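Local coordinates for protein inorganic polyphosphate/ATP-glucomannokinase (PDB 1WOQ) that probably phosphorylates glucose and mannose, drawing the phosphate from inorganic polyphosphate or ATP, as a sugar kinase of the ROK family, at residues I85-V90 / V164-L169; G128-R133 / A255-A260; K141-V146 / S155-D160; A49-V54 / K99-T104; I15-G20 / S76-T81. One frame throughout, in Å; residues are numbered along the deposited sequence.

Contact 1: residues I85-V90 / V164-L169; sequences IIQHGV and VPNAEL. With BGC (beta-D-glucopyranose), chain C.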
# COMPACT_ATOMS: atom_id res chain seq x y z
N ILE A 85 5.03 -9.48 -2.67
CA ILE A 85 6.40 -9.18 -3.06
C ILE A 85 6.44 -9.06 -4.59
O ILE A 85 5.95 -9.94 -5.30
CB ILE A 85 7.37 -10.32 -2.64
CG1 ILE A 85 7.39 -10.45 -1.12
CG2 ILE A 85 8.77 -10.04 -3.18
CD1 ILE A 85 8.13 -11.70 -0.63
N ILE A 86 7.02 -7.97 -5.08
CA ILE A 86 7.14 -7.75 -6.52
C ILE A 86 8.61 -7.60 -6.90
O ILE A 86 9.29 -6.68 -6.45
CB ILE A 86 6.40 -6.46 -6.97
CG1 ILE A 86 4.92 -6.53 -6.60
CG2 ILE A 86 6.58 -6.26 -8.48
CD1 ILE A 86 4.14 -7.66 -7.24
N GLN A 87 9.10 -8.52 -7.73
CA GLN A 87 10.49 -8.49 -8.18
C GLN A 87 10.51 -8.54 -9.71
O GLN A 87 10.04 -9.52 -10.31
CB GLN A 87 11.28 -9.67 -7.61
CG GLN A 87 11.33 -9.72 -6.08
CD GLN A 87 12.20 -10.86 -5.55
OE1 GLN A 87 12.26 -11.10 -4.34
NE2 GLN A 87 12.88 -11.56 -6.45
N HIS A 88 11.04 -7.50 -10.33
CA HIS A 88 11.11 -7.43 -11.79
C HIS A 88 9.74 -7.73 -12.40
O HIS A 88 9.64 -8.52 -13.35
CB HIS A 88 12.15 -8.42 -12.32
CG HIS A 88 13.55 -8.09 -11.92
ND1 HIS A 88 14.28 -8.85 -11.03
CD2 HIS A 88 14.36 -7.05 -12.27
CE1 HIS A 88 15.47 -8.30 -10.85
NE2 HIS A 88 15.54 -7.21 -11.59
N GLY A 89 8.71 -7.11 -11.84
CA GLY A 89 7.35 -7.28 -12.34
C GLY A 89 6.67 -8.61 -12.08
O GLY A 89 5.58 -8.85 -12.59
N VAL A 90 7.30 -9.47 -11.29
CA VAL A 90 6.73 -10.79 -11.00
C VAL A 90 6.28 -10.90 -9.54
O VAL A 90 6.97 -10.45 -8.63
CB VAL A 90 7.76 -11.90 -11.31
CG1 VAL A 90 7.19 -13.27 -10.98
CG2 VAL A 90 8.14 -11.83 -12.79
N VAL A 164 13.38 0.95 0.63
CA VAL A 164 14.12 -0.30 0.71
C VAL A 164 12.94 -1.21 0.38
O VAL A 164 12.11 -1.51 1.24
CB VAL A 164 14.64 -0.57 2.14
CG1 VAL A 164 15.28 -1.94 2.22
CG2 VAL A 164 15.65 0.51 2.53
N PRO A 165 12.84 -1.66 -0.88
CA PRO A 165 11.74 -2.51 -1.33
C PRO A 165 11.43 -3.87 -0.72
O PRO A 165 12.30 -4.58 -0.22
CB PRO A 165 11.99 -2.62 -2.83
CG PRO A 165 13.47 -2.67 -2.89
CD PRO A 165 13.89 -1.58 -1.92
N ASN A 166 10.14 -4.18 -0.77
CA ASN A 166 9.58 -5.45 -0.34
C ASN A 166 9.76 -5.93 1.09
O ASN A 166 9.89 -7.13 1.32
CB ASN A 166 10.08 -6.53 -1.31
CG ASN A 166 9.55 -6.34 -2.73
OD1 ASN A 166 10.32 -6.32 -3.70
ND2 ASN A 166 8.24 -6.19 -2.85
N ALA A 167 9.74 -5.03 2.07
CA ALA A 167 9.85 -5.49 3.45
C ALA A 167 8.48 -6.10 3.77
O ALA A 167 7.45 -5.47 3.51
CB ALA A 167 10.13 -4.32 4.39
N GLU A 168 8.46 -7.32 4.30
CA GLU A 168 7.20 -7.99 4.63
C GLU A 168 7.05 -8.19 6.13
O GLU A 168 6.85 -9.31 6.60
CB GLU A 168 7.12 -9.34 3.91
CG GLU A 168 6.82 -9.25 2.41
CD GLU A 168 5.37 -8.88 2.12
OE1 GLU A 168 4.49 -9.25 2.93
OE2 GLU A 168 5.11 -8.25 1.07
N LEU A 169 7.13 -7.09 6.88
CA LEU A 169 7.02 -7.13 8.34
C LEU A 169 5.67 -7.59 8.87
O LEU A 169 5.54 -7.87 10.06
CB LEU A 169 7.38 -5.76 8.92
CG LEU A 169 8.84 -5.50 9.30
CD1 LEU A 169 9.79 -6.32 8.44
CD2 LEU A 169 9.14 -4.01 9.19
C2 BGC C . 1.12 -8.97 2.17
C3 BGC C . 1.87 -7.67 1.85
C4 BGC C . 0.88 -6.50 1.79
C5 BGC C . 0.06 -6.44 3.09
C6 BGC C . -1.00 -5.36 3.10
C1 BGC C . 0.32 -8.78 3.47
O1 BGC C . -0.40 -9.93 3.77
O2 BGC C . 2.04 -10.04 2.32
O3 BGC C . 2.55 -7.80 0.61
O4 BGC C . 1.59 -5.28 1.62
O5 BGC C . -0.61 -7.70 3.31
O6 BGC C . -1.85 -5.46 1.96
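Asn166 meets Ile85 and Ile86 from a backbone folded in the left-handed helical region (phi 59°, psi 35°), a conformation that asparagine tolerates better than most residues with a side chain. The kink lays its amide against the backbone of Ile86, near both its N and its O. On the way there Asn166 CG lies 3.8 Å from Ile85 CG2, the branch of that isoleucine turned to this side. Outside the pair, the backbone N of Asn166 is hydrogen-bonded to Asp125.

The other branch of Ile85 serves Glu168. Its CG1 packs 3.8 Å from Glu168 CG, so the aliphatic stem of the acid runs over a hydrocarbon surface while the carboxylate is kept for the sugar. A bend at chi2 (-74°) turns that carboxylate away from the stem and toward the glucose, which it grips with both oxygens: BGC O2 donates to Glu168 OE1 at 2.6 Å, and BGC O3 donates to Glu168 OE2, also at 2.6 Å. Two neighbouring hydroxyls on one carboxylate fix both its place and its rotation. Asn96, Asp123, His171 and Glu180 bind the same sugar.

Beyond Ile86 the chain reverses in a type I' turn from Gln87 to Val90, closed by Val90 N to Gln87 O at 2.9 Å; Gly89, at positive phi, suits it. The small contact thus bridges the two halves of the molecule beside the glucose, at the interdomain sugar-binding cleft of an ROK kinase.

Contact 2: residues G128-R133 / A255-A260; sequences GLAEAR and AAIEIA
Ile257 points its longer branch straight at helix 123-134, while Leu129 reaches back beside it toward helix 250-262, and the two side chains overlap where segments 128-133 and 255-260 cross almost at right angles (82°, axes 9.0 Å apart). With CG1 beside the backbone N and the chain extended at chi2 (176°), Ile257 carries CD1 deep into the opposite surface. That methyl rests 3.6 Å from Leu129 O and 3.7 Å from Ala130 CA, and reaches Arg133 CB at 4.1 Å, meeting backbone as much as side chain. Alanine suits its place here, since CB is all that rises from the helix beside the incoming methyl. The second branch, Ile257 CG2, lies 4.1 Å from Leu129 CB.

Leu129 in turn extends past Ile257 to Glu258. Its CD1 comes 4.0 Å from Glu258 CB and 3.3 Å from Glu258 OE1, because a bend at chi2 (60°) folds the carboxylate back over the leucine. Arg133 lends only the root of its side chain, and the rest of the chain turns off from the contact. Replacing Ile257 by an alanine would probably open a gap over Ala130 and leave Leu129 CB without its apolar neighbour.

Glu131, on the far side of its helix, accepts hydrogen bonds from the backbone N of Ala136, Val245 and Leu246. Between the helices themselves no hydrogen bond forms, so the crossing relies on shape and on the exclusion of water from aliphatic groups, with charged residues kept to its margin.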
# COMPACT_ATOMS: atom_id res chain seq x y z
N GLY A 128 4.33 3.88 1.34
CA GLY A 128 5.54 4.43 1.94
C GLY A 128 6.15 5.53 1.09
O GLY A 128 6.57 6.57 1.62
N LEU A 129 6.22 5.32 -0.22
CA LEU A 129 6.77 6.33 -1.12
C LEU A 129 5.98 7.62 -0.97
O LEU A 129 6.54 8.72 -0.90
CB LEU A 129 6.71 5.87 -2.58
CG LEU A 129 7.64 4.75 -3.04
CD1 LEU A 129 7.27 4.33 -4.46
CD2 LEU A 129 9.08 5.24 -2.98
N ALA A 130 4.65 7.48 -0.93
CA ALA A 130 3.77 8.63 -0.79
C ALA A 130 3.99 9.36 0.54
O ALA A 130 4.06 10.58 0.56
CB ALA A 130 2.32 8.20 -0.93
N GLU A 131 4.08 8.61 1.64
CA GLU A 131 4.29 9.23 2.95
C GLU A 131 5.65 9.90 3.04
O GLU A 131 5.80 10.94 3.68
CB GLU A 131 4.16 8.20 4.08
CG GLU A 131 2.75 7.73 4.36
CD GLU A 131 1.80 8.87 4.68
OE1 GLU A 131 2.09 9.67 5.59
OE2 GLU A 131 0.75 8.97 4.01
N ALA A 132 6.65 9.29 2.40
CA ALA A 132 8.01 9.83 2.43
C ALA A 132 8.12 11.15 1.65
O ALA A 132 8.82 12.07 2.07
CB ALA A 132 8.98 8.81 1.84
N ARG A 133 7.40 11.22 0.54
CA ARG A 133 7.44 12.40 -0.33
C ARG A 133 6.43 13.50 -0.02
O ARG A 133 6.76 14.68 -0.07
CB ARG A 133 7.28 11.95 -1.78
CG ARG A 133 6.95 13.06 -2.77
CD ARG A 133 8.07 14.07 -2.92
NE ARG A 133 7.68 15.16 -3.82
CZ ARG A 133 8.49 16.15 -4.19
NH1 ARG A 133 8.04 17.09 -5.01
NH2 ARG A 133 9.74 16.20 -3.75
N ALA A 255 2.00 4.69 -6.39
CA ALA A 255 2.20 3.97 -7.64
C ALA A 255 2.69 4.93 -8.72
O ALA A 255 3.53 4.57 -9.54
CB ALA A 255 0.89 3.31 -8.08
N ALA A 256 2.15 6.15 -8.72
CA ALA A 256 2.55 7.16 -9.69
C ALA A 256 3.99 7.59 -9.42
O ALA A 256 4.79 7.74 -10.35
CB ALA A 256 1.61 8.36 -9.61
N ILE A 257 4.31 7.78 -8.15
CA ILE A 257 5.67 8.17 -7.77
C ILE A 257 6.67 7.16 -8.32
O ILE A 257 7.68 7.55 -8.91
CB ILE A 257 5.84 8.20 -6.22
CG1 ILE A 257 5.08 9.39 -5.64
CG2 ILE A 257 7.33 8.28 -5.86
CD1 ILE A 257 5.11 9.45 -4.12
N GLU A 258 6.39 5.87 -8.14
CA GLU A 258 7.29 4.83 -8.62
C GLU A 258 7.54 4.95 -10.12
O GLU A 258 8.68 4.80 -10.56
CB GLU A 258 6.72 3.44 -8.29
CG GLU A 258 7.68 2.28 -8.58
CD GLU A 258 8.99 2.37 -7.81
OE1 GLU A 258 9.12 3.26 -6.95
OE2 GLU A 258 9.88 1.53 -8.05
N ILE A 259 6.50 5.21 -10.90
CA ILE A 259 6.66 5.37 -12.34
C ILE A 259 7.69 6.46 -12.61
O ILE A 259 8.64 6.27 -13.36
CB ILE A 259 5.36 5.81 -13.04
CG1 ILE A 259 4.33 4.69 -12.99
CG2 ILE A 259 5.66 6.19 -14.50
CD1 ILE A 259 3.03 5.06 -13.67
N ALA A 260 7.46 7.61 -11.98
CA ALA A 260 8.34 8.77 -12.13
C ALA A 260 9.78 8.45 -11.77
O ALA A 260 10.70 8.79 -12.51
CB ALA A 260 7.82 9.92 -11.26

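Contact 3: residues K141-V146 / S155-D160; sequences KGTVLV and SAFIFD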
# COMPACT_ATOMS: atom_id res chain seq x y z
N LYS A 141 14.98 11.82 8.21
CA LYS A 141 16.06 10.98 7.73
C LYS A 141 16.12 9.70 8.56
O LYS A 141 15.38 9.56 9.53
CB LYS A 141 17.40 11.72 7.82
CG LYS A 141 17.72 12.27 9.20
CD LYS A 141 19.13 12.88 9.26
CE LYS A 141 19.32 14.03 8.28
NZ LYS A 141 19.34 13.59 6.85
N GLY A 142 16.98 8.78 8.15
CA GLY A 142 17.11 7.54 8.89
C GLY A 142 15.98 6.58 8.58
O GLY A 142 15.29 6.71 7.57
N THR A 143 15.80 5.61 9.46
CA THR A 143 14.78 4.59 9.28
C THR A 143 13.37 5.03 9.66
O THR A 143 13.12 5.43 10.80
CB THR A 143 15.14 3.34 10.10
OG1 THR A 143 16.42 2.86 9.68
CG2 THR A 143 14.10 2.24 9.91
N VAL A 144 12.47 4.94 8.69
CA VAL A 144 11.06 5.28 8.89
C VAL A 144 10.25 4.08 8.42
O VAL A 144 10.37 3.66 7.28
CB VAL A 144 10.67 6.53 8.05
CG1 VAL A 144 9.17 6.77 8.15
CG2 VAL A 144 11.44 7.75 8.57
N LEU A 145 9.43 3.53 9.31
CA LEU A 145 8.64 2.36 8.93
C LEU A 145 7.16 2.68 8.86
O LEU A 145 6.55 3.09 9.85
CB LEU A 145 8.89 1.22 9.92
CG LEU A 145 10.37 0.81 10.08
CD1 LEU A 145 10.49 -0.29 11.12
CD2 LEU A 145 10.92 0.35 8.74
N VAL A 146 6.59 2.49 7.68
CA VAL A 146 5.17 2.74 7.47
C VAL A 146 4.47 1.39 7.57
O VAL A 146 4.68 0.51 6.74
CB VAL A 146 4.91 3.35 6.07
CG1 VAL A 146 3.45 3.75 5.93
CG2 VAL A 146 5.81 4.57 5.88
N SER A 155 4.07 -3.25 5.17
CA SER A 155 5.17 -2.46 5.70
C SER A 155 6.04 -1.90 4.60
O SER A 155 6.44 -2.63 3.69
CB SER A 155 6.05 -3.30 6.64
OG SER A 155 6.68 -4.35 5.93
N ALA A 156 6.31 -0.60 4.68
CA ALA A 156 7.19 0.06 3.73
C ALA A 156 8.42 0.45 4.55
O ALA A 156 8.29 1.15 5.56
CB ALA A 156 6.53 1.31 3.16
N PHE A 157 9.58 -0.02 4.13
CA PHE A 157 10.83 0.29 4.82
C PHE A 157 11.47 1.47 4.09
O PHE A 157 11.92 1.34 2.95
CB PHE A 157 11.75 -0.93 4.80
CG PHE A 157 12.86 -0.89 5.82
CD1 PHE A 157 12.95 -1.88 6.79
CD2 PHE A 157 13.81 0.13 5.80
CE1 PHE A 157 13.98 -1.86 7.74
CE2 PHE A 157 14.84 0.16 6.74
CZ PHE A 157 14.93 -0.83 7.72
N ILE A 158 11.50 2.62 4.75
CA ILE A 158 12.08 3.83 4.18
C ILE A 158 13.37 4.17 4.93
O ILE A 158 13.40 4.11 6.16
CB ILE A 158 11.11 5.04 4.32
CG1 ILE A 158 9.74 4.71 3.72
CG2 ILE A 158 11.71 6.27 3.63
CD1 ILE A 158 9.78 4.38 2.23
N PHE A 159 14.43 4.49 4.20
CA PHE A 159 15.70 4.87 4.83
C PHE A 159 16.24 6.10 4.12
O PHE A 159 16.51 6.07 2.91
CB PHE A 159 16.73 3.75 4.76
CG PHE A 159 17.99 4.06 5.53
CD1 PHE A 159 17.96 4.14 6.91
CD2 PHE A 159 19.18 4.32 4.86
CE1 PHE A 159 19.10 4.48 7.64
CE2 PHE A 159 20.33 4.67 5.57
CZ PHE A 159 20.29 4.75 6.96
N ASP A 160 16.41 7.19 4.87
CA ASP A 160 16.89 8.44 4.31
C ASP A 160 15.99 8.87 3.15
O ASP A 160 16.47 9.37 2.13
CB ASP A 160 18.34 8.31 3.84
CG ASP A 160 19.34 8.36 4.98
OD1 ASP A 160 18.95 8.73 6.11
OD2 ASP A 160 20.53 8.04 4.75
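A beta hairpin, strands 143-149 and 153-159, brings Thr143-Val146 and Ala156-Phe159 together as antiparallel neighbours. Val144 with Ile158 and Val146 with Ala156 are hydrogen-bonded pairs. In the first, Val144 N reaches Ile158 O at 2.8 Å in an almost straight bond (176°). At the open end Gly142 N donates to Asp160 OD1 at 2.8 Å, and Asp160 N donates back to Gly142 O from above the carbonyl plane. Gly142, at positive phi, and Asp160, in the left-handed region, let the chains stay paired as the strands give out.

On one face Val144, Val146, Ala156 and Ile158 mesh, Val146 CB lying 3.9 Å from Ala156 CB; Val146, Ala156 and Ile158 back onto helix 123-134. On the other, Leu145 lays CD2 over a face of the Phe157 ring, 3.8 Å from its centroid, a CH-pi contact. Thr143 stands between two aromatic rings: its CG2 meets Phe157 CE2 at 3.9 Å, and its OG1 comes to the edge of Phe159, 3.4 Å from CD1. Phe157 also meets Phe213 edge-to-face. Strand 217-221 runs parallel on the far side of 143-149, giving the 3-2-1-4-5 sheet typical of the ribonuclease H-like domains of the actin-like ATPase clan.

Contact 4: residues A49-V54 / K99-T104; sequences ATPESV and KSWLNT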
# COMPACT_ATOMS: atom_id res chain seq x y z
N ALA A 49 -10.38 -13.22 -7.03
CA ALA A 49 -9.53 -12.21 -7.64
C ALA A 49 -8.36 -12.89 -8.34
O ALA A 49 -7.26 -12.97 -7.79
CB ALA A 49 -9.03 -11.23 -6.58
N THR A 50 -8.60 -13.38 -9.55
CA THR A 50 -7.57 -14.06 -10.33
C THR A 50 -6.89 -13.09 -11.28
O THR A 50 -7.42 -12.02 -11.56
CB THR A 50 -8.17 -15.19 -11.17
OG1 THR A 50 -9.07 -14.64 -12.14
CG2 THR A 50 -8.91 -16.18 -10.29
N PRO A 51 -5.70 -13.45 -11.79
CA PRO A 51 -4.98 -12.58 -12.71
C PRO A 51 -5.89 -12.08 -13.83
O PRO A 51 -5.90 -10.89 -14.15
CB PRO A 51 -3.87 -13.49 -13.23
CG PRO A 51 -3.55 -14.31 -12.02
CD PRO A 51 -4.93 -14.67 -11.50
N GLU A 52 -6.66 -12.99 -14.41
CA GLU A 52 -7.57 -12.63 -15.50
C GLU A 52 -8.67 -11.66 -15.09
O GLU A 52 -8.90 -10.66 -15.77
CB GLU A 52 -8.17 -13.90 -16.10
CG GLU A 52 -9.23 -13.65 -17.15
CD GLU A 52 -9.60 -14.90 -17.92
OE1 GLU A 52 -8.73 -15.42 -18.66
OE2 GLU A 52 -10.75 -15.37 -17.79
N SER A 53 -9.35 -11.95 -13.98
CA SER A 53 -10.44 -11.09 -13.51
C SER A 53 -9.93 -9.73 -13.06
O SER A 53 -10.54 -8.69 -13.34
CB SER A 53 -11.21 -11.76 -12.37
OG SER A 53 -10.43 -11.85 -11.20
N VAL A 54 -8.81 -9.73 -12.35
CA VAL A 54 -8.22 -8.48 -11.87
C VAL A 54 -7.76 -7.63 -13.05
O VAL A 54 -7.91 -6.41 -13.04
CB VAL A 54 -7.02 -8.76 -10.94
CG1 VAL A 54 -6.27 -7.47 -10.63
CG2 VAL A 54 -7.52 -9.41 -9.65
N LYS A 99 -3.82 -17.86 -4.98
CA LYS A 99 -2.46 -18.36 -5.16
C LYS A 99 -2.01 -18.47 -6.62
O LYS A 99 -0.82 -18.66 -6.88
CB LYS A 99 -2.31 -19.71 -4.45
CG LYS A 99 -2.56 -19.59 -2.95
CD LYS A 99 -1.61 -18.55 -2.33
CE LYS A 99 -2.01 -18.21 -0.90
NZ LYS A 99 -3.31 -17.49 -0.84
N SER A 100 -2.94 -18.33 -7.56
CA SER A 100 -2.58 -18.39 -8.97
C SER A 100 -1.72 -17.18 -9.32
O SER A 100 -1.12 -17.12 -10.39
CB SER A 100 -3.84 -18.42 -9.86
OG SER A 100 -4.60 -17.24 -9.70
N TRP A 101 -1.68 -16.21 -8.41
CA TRP A 101 -0.88 -15.01 -8.62
C TRP A 101 0.61 -15.31 -8.51
O TRP A 101 1.43 -14.64 -9.13
CB TRP A 101 -1.27 -13.93 -7.61
CG TRP A 101 -2.44 -13.11 -8.03
CD1 TRP A 101 -3.69 -13.12 -7.50
CD2 TRP A 101 -2.46 -12.15 -9.09
NE1 TRP A 101 -4.49 -12.22 -8.15
CE2 TRP A 101 -3.76 -11.61 -9.14
CE3 TRP A 101 -1.50 -11.68 -10.01
CZ2 TRP A 101 -4.14 -10.63 -10.06
CZ3 TRP A 101 -1.88 -10.71 -10.93
CH2 TRP A 101 -3.18 -10.19 -10.95
N LEU A 102 0.95 -16.32 -7.71
CA LEU A 102 2.34 -16.69 -7.52
C LEU A 102 3.06 -16.94 -8.84
O LEU A 102 2.57 -17.68 -9.70
CB LEU A 102 2.45 -17.92 -6.62
CG LEU A 102 2.00 -17.72 -5.17
CD1 LEU A 102 2.15 -19.03 -4.41
CD2 LEU A 102 2.84 -16.63 -4.52
N ASN A 103 4.22 -16.31 -8.99
CA ASN A 103 5.06 -16.44 -10.18
C ASN A 103 4.44 -15.83 -11.44
O ASN A 103 4.88 -16.09 -12.56
CB ASN A 103 5.40 -17.91 -10.44
CG ASN A 103 6.85 -18.11 -10.81
OD1 ASN A 103 7.29 -19.23 -11.07
ND2 ASN A 103 7.62 -17.02 -10.82
N THR A 104 3.41 -15.00 -11.26
CA THR A 104 2.76 -14.35 -12.38
C THR A 104 3.49 -13.05 -12.73
O THR A 104 3.77 -12.24 -11.85
CB THR A 104 1.29 -14.01 -12.06
OG1 THR A 104 0.52 -15.22 -11.99
CG2 THR A 104 0.69 -13.09 -13.13
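Trp101 swings its indole toward Ala49, Pro51 and Val54 with CG beside the backbone N (chi1 -85°). From CB the ring opens along two borders. On the pyrrole border CD1 passes Ala49 O at 3.6 Å, and NE1 then donates to Ala49 O at 2.9 Å; the bond is bent (142°), with the oxygen tilted 21° out of the ring plane. Along the other border CD2 lies beneath Pro51 CG, at 3.8 Å. Farther out, Pro51 CA stands over the six-membered ring, 3.7 Å from its centroid, a CH-pi contact; the proline is compact and rigid, and its CA and CG can both lie against the indole face.

This proline opens helix 51-66, whose start is a capping box: Ser53 N donates to Thr50 OG1, and Thr50 N to Ser53 OG. Proline fits the first turn, where its missing N-H costs nothing. At the outer rim of the indole, Val54 CB meets CZ2 edge-on at 3.5 Å. A leucine in place of Trp101 would probably leave Ala49 O without its N-H donor and strip Pro51 of its aromatic platform.

The indole also packs on Phe82, Ile106 and Leu109. Beside its root, Ser100 OG, hydrogen-bonded to Asp98, comes within 3.2 Å of Pro51 CD.

Contact 5: residues I15-G20 / S76-T81; sequences IGIDIG and SPVGVT
With Asp18 CG swung opposite its backbone N (chi1 -171°) and Thr81 OG1 held between N and the carbonyl carbon (chi1 71°), the crowded position, carboxylate and hydroxyl are brought together at the ends of two neighbouring strands. Thr81 OG1 donates to Asp18 OD1 in a very short bond of 2.5 Å, and accepts from Ile19 N at 3.0 Å. One hydroxyl thus steadies the carboxylate and continues the pairing where Thr81 N to Ile17 O, 2.8 Å, is the last backbone bond between the two segments.

These are adjacent parallel strands, 14-19 in the middle of the first lobe's sheet and 78-82 beside it. In the actin-like ATPase clan the first strand leads into the phosphate-1 loop; here a phosphate ion, probably from the crystallisation liquor, lies about 5 Å from the Asp18 side chain. Gly16 and Gly79 pair side by side, and their lack of side chains allows helix 250-262 to lie close, with Ala255 against Gly79.

The opposite face is aliphatic. Ile17 CB packs on Val80 CG2 at 3.9 Å and Ile19 CD1 on Val80 CG1 at 3.6 Å, beta-branched residues that suit strands; Ile17 and Ile19 meet helix 51-66. Ile19 also covers Thr81 O, which is buried without a partner. At the other end a water accepts from Ile15 N and donates to Ser76 OG and to Pro77 O.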
# COMPACT_ATOMS: atom_id res chain seq x y z
N ILE A 15 -1.43 8.09 -14.14
CA ILE A 15 -2.49 7.29 -13.53
C ILE A 15 -1.88 6.28 -12.57
O ILE A 15 -0.89 5.62 -12.89
CB ILE A 15 -3.31 6.53 -14.60
CG1 ILE A 15 -4.11 7.52 -15.45
CG2 ILE A 15 -4.23 5.50 -13.93
CD1 ILE A 15 -4.81 6.89 -16.65
N GLY A 16 -2.46 6.19 -11.38
CA GLY A 16 -2.01 5.24 -10.38
C GLY A 16 -3.19 4.36 -10.04
O GLY A 16 -4.31 4.85 -9.92
N ILE A 17 -2.96 3.06 -9.88
CA ILE A 17 -4.02 2.10 -9.57
C ILE A 17 -3.65 1.34 -8.30
O ILE A 17 -2.52 0.87 -8.16
CB ILE A 17 -4.21 1.08 -10.72
CG1 ILE A 17 -4.51 1.82 -12.03
CG2 ILE A 17 -5.34 0.11 -10.40
CD1 ILE A 17 -5.84 2.55 -12.04
N ASP A 18 -4.60 1.21 -7.38
CA ASP A 18 -4.37 0.50 -6.12
C ASP A 18 -5.28 -0.72 -6.04
O ASP A 18 -6.51 -0.59 -5.99
CB ASP A 18 -4.62 1.47 -4.95
CG ASP A 18 -4.19 0.91 -3.60
OD1 ASP A 18 -3.25 0.10 -3.53
OD2 ASP A 18 -4.80 1.31 -2.59
N ILE A 19 -4.68 -1.91 -6.06
CA ILE A 19 -5.44 -3.15 -5.99
C ILE A 19 -5.59 -3.58 -4.53
O ILE A 19 -4.61 -3.93 -3.88
CB ILE A 19 -4.75 -4.28 -6.78
CG1 ILE A 19 -4.67 -3.90 -8.27
CG2 ILE A 19 -5.52 -5.59 -6.60
CD1 ILE A 19 -3.89 -4.88 -9.12
N GLY A 20 -6.82 -3.53 -4.04
CA GLY A 20 -7.08 -3.91 -2.66
C GLY A 20 -7.91 -5.16 -2.53
O GLY A 20 -8.34 -5.74 -3.53
N SER A 76 0.83 6.92 -21.92
CA SER A 76 1.65 7.11 -20.72
C SER A 76 1.63 5.86 -19.84
O SER A 76 0.62 5.16 -19.77
CB SER A 76 1.15 8.32 -19.93
OG SER A 76 -0.21 8.17 -19.57
N PRO A 77 2.75 5.57 -19.15
CA PRO A 77 2.82 4.40 -18.28
C PRO A 77 1.87 4.53 -17.09
O PRO A 77 1.58 5.63 -16.63
CB PRO A 77 4.28 4.38 -17.85
CG PRO A 77 4.65 5.83 -17.86
CD PRO A 77 4.01 6.32 -19.14
N VAL A 78 1.38 3.39 -16.61
CA VAL A 78 0.46 3.35 -15.48
C VAL A 78 1.08 2.60 -14.31
O VAL A 78 1.63 1.51 -14.48
CB VAL A 78 -0.86 2.64 -15.88
CG1 VAL A 78 -1.79 2.53 -14.68
CG2 VAL A 78 -1.52 3.41 -17.01
N GLY A 79 0.98 3.18 -13.12
CA GLY A 79 1.52 2.55 -11.93
C GLY A 79 0.41 1.76 -11.24
O GLY A 79 -0.72 2.22 -11.15
N VAL A 80 0.74 0.57 -10.75
CA VAL A 80 -0.26 -0.27 -10.10
C VAL A 80 0.32 -0.94 -8.86
O VAL A 80 1.49 -1.32 -8.86
CB VAL A 80 -0.73 -1.38 -11.07
CG1 VAL A 80 -1.81 -2.23 -10.43
CG2 VAL A 80 -1.21 -0.76 -12.38
N THR A 81 -0.49 -1.06 -7.81
CA THR A 81 -0.01 -1.72 -6.59
C THR A 81 -0.55 -3.13 -6.52
O THR A 81 -1.54 -3.47 -7.17
CB THR A 81 -0.48 -1.00 -5.31
OG1 THR A 81 -1.89 -1.20 -5.13
CG2 THR A 81 -0.17 0.50 -5.39
O HOH W 1 -0.51 7.44 -16.80

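In the fold
From the N terminus, segment 15-20 pairs with 76-81, closing contact 5. Within that loop lies 49-54, which waits until 99-104 to close contact 4, so contacts 4 and 5 cross; Val54 touches Ile19 where they meet. Contact 1 opens just after contact 5, at 85-90, crosses contact 4, and closes only at 164-169. The short hairpin of contact 3 nests inside it, and the two touch through Ser155 and Phe157. Contact 2 opens at 128-133, crosses contact 1, also encloses contact 3, and closes near the C terminus. Contacts 4 and 5 lie in the first lobe, contact 3 in the second, and contacts 1 and 2 tie the halves together.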